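PDB 4G2S: protein prgH from Salmonella enterica subsp. enterica serovar Typhimurium, which forms part of the basal body of the SPI-1 type III secretion system, probably as a structural component, here represented by its FHA domain. Local coordinates for residues Q66-T69 with D70-I74. Sequence-based numbering, arbitrary orientation.
Sequences QVDT and DATEI
D68 reaches across a β-hairpin turn to T72 and E73, a worked example of a carboxylate organising the loop between two antiparallel strands, here 63-67 and 74-80 of the FHA-type fold. The backbone makes a type I β turn from D68 to A71, closed by A71 N donating to D68 O (2.8 Å). A71 itself carries positive phi, which turns the chain back toward the second strand. With chi1 at 75°, the D68 side chain sits between its own backbone N and carbonyl carbon, and this places the carboxylate over the amides that follow the turn. D68 OD1 accepts T72 N at 2.9 Å through its syn lone pair, and the same oxygen also takes a weak but nearly straight bond from E73 N (3.3 Å, 173°). The CG of E73 lies 3.7 Å from D68 OD2, and the two side chains cross at about a right angle, their carboxylate planes turned 44° apart. D70 runs alongside D68 and points the same way; the three acids together would probably make this end of the hairpin negative. Where the first strand ends and the second begins, V67 and I74 form a non-hydrogen-bonded pair with their side chains, both buried, on the same face of the sheet, while Q66 bonds to H77. On the exposed T72, OG1 donates a weak bond of 3.3 Å to D68 OD2.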
loop_
_atom_site.group_PDB
_atom_site.type_symbol
_atom_site.label_atom_id
_atom_site.label_comp_id
_atom_site.label_asym_id
_atom_site.label_seq_id
_atom_site.Cartn_x
_atom_site.Cartn_y
_atom_site.Cartn_z
ATOM N N GLN A 66 -15.319 -21.381 14.321
ATOM C CA GLN A 66 -16.652 -21.731 13.824
ATOM C C GLN A 66 -17.710 -21.525 14.901
ATOM O O GLN A 66 -17.612 -22.129 15.955
ATOM C CB GLN A 66 -16.707 -23.197 13.406
ATOM C CG GLN A 66 -17.973 -23.535 12.676
ATOM C CD GLN A 66 -17.997 -24.952 12.113
ATOM O OE1 GLN A 66 -16.984 -25.639 12.047
ATOM N NE2 GLN A 66 -19.169 -25.372 11.666
ATOM N N VAL A 67 -18.725 -20.734 14.591
ATOM C CA VAL A 67 -19.787 -20.339 15.534
ATOM C C VAL A 67 -21.025 -20.914 14.874
ATOM O O VAL A 67 -21.413 -20.409 13.785
ATOM C CB VAL A 67 -19.923 -18.812 15.632
ATOM C CG1 VAL A 67 -21.126 -18.391 16.466
ATOM C CG2 VAL A 67 -18.636 -18.144 16.138
ATOM N N ASP A 68 -21.623 -21.966 15.484
ATOM C CA ASP A 68 -22.783 -22.637 14.862
ATOM C C ASP A 68 -23.921 -21.633 14.782
ATOM O O ASP A 68 -23.919 -20.620 15.471
ATOM C CB ASP A 68 -23.218 -23.978 15.548
ATOM C CG ASP A 68 -23.978 -23.788 16.896
ATOM O OD1 ASP A 68 -23.860 -22.712 17.537
ATOM O OD2 ASP A 68 -24.705 -24.745 17.315
ATOM N N THR A 69 -24.902 -21.934 13.949
ATOM C CA THR A 69 -25.944 -20.970 13.600
ATOM C C THR A 69 -26.659 -20.543 14.879
ATOM O O THR A 69 -27.021 -19.386 15.048
ATOM C CB THR A 69 -26.960 -21.565 12.602
ATOM O OG1 THR A 69 -27.834 -22.468 13.285
ATOM C CG2 THR A 69 -26.248 -22.308 11.450
ATOM N N ASP A 70 -26.813 -21.505 15.783
ATOM C CA ASP A 70 -27.436 -21.301 17.077
ATOM C C ASP A 70 -26.638 -20.475 18.089
ATOM O O ASP A 70 -27.208 -19.987 19.074
ATOM C CB ASP A 70 -27.742 -22.667 17.704
ATOM C CG ASP A 70 -29.142 -22.733 18.253
ATOM O OD1 ASP A 70 -29.871 -21.738 18.082
ATOM O OD2 ASP A 70 -29.532 -23.762 18.831
ATOM N N ALA A 71 -25.331 -20.349 17.864
ATOM C CA ALA A 71 -24.411 -19.708 18.812
ATOM C C ALA A 71 -24.302 -20.448 20.155
ATOM O O ALA A 71 -24.014 -19.813 21.172
ATOM C CB ALA A 71 -24.784 -18.234 19.031
ATOM N N THR A 72 -24.513 -21.774 20.156
ATOM C CA THR A 72 -24.394 -22.590 21.382
ATOM C C THR A 72 -23.096 -23.413 21.489
ATOM O O THR A 72 -22.728 -23.837 22.583
ATOM C CB THR A 72 -25.575 -23.566 21.543
ATOM O OG1 THR A 72 -25.573 -24.492 20.448
ATOM C CG2 THR A 72 -26.906 -22.814 21.601
ATOM N N GLU A 73 -22.405 -23.661 20.378
ATOM C CA GLU A 73 -21.104 -24.345 20.453
ATOM C C GLU A 73 -20.031 -23.604 19.656
ATOM O O GLU A 73 -20.331 -23.092 18.576
ATOM C CB GLU A 73 -21.216 -25.813 20.010
ATOM C CG GLU A 73 -21.428 -26.052 18.513
ATOM C CD GLU A 73 -21.014 -27.449 18.057
ATOM O OE1 GLU A 73 -20.889 -28.362 18.898
ATOM O OE2 GLU A 73 -20.808 -27.635 16.842
ATOM N N ILE A 74 -18.804 -23.531 20.209
ATOM C CA ILE A 74 -17.656 -22.862 19.544
ATOM C C ILE A 74 -16.476 -23.787 19.314
ATOM O O ILE A 74 -15.881 -24.332 20.276
ATOM C CB ILE A 74 -17.117 -21.575 20.278
ATOM C CG1 ILE A 74 -18.216 -20.521 20.431
ATOM C CG2 ILE A 74 -15.997 -20.936 19.469
ATOM C CD1 ILE A 74 -17.911 -19.489 21.491
#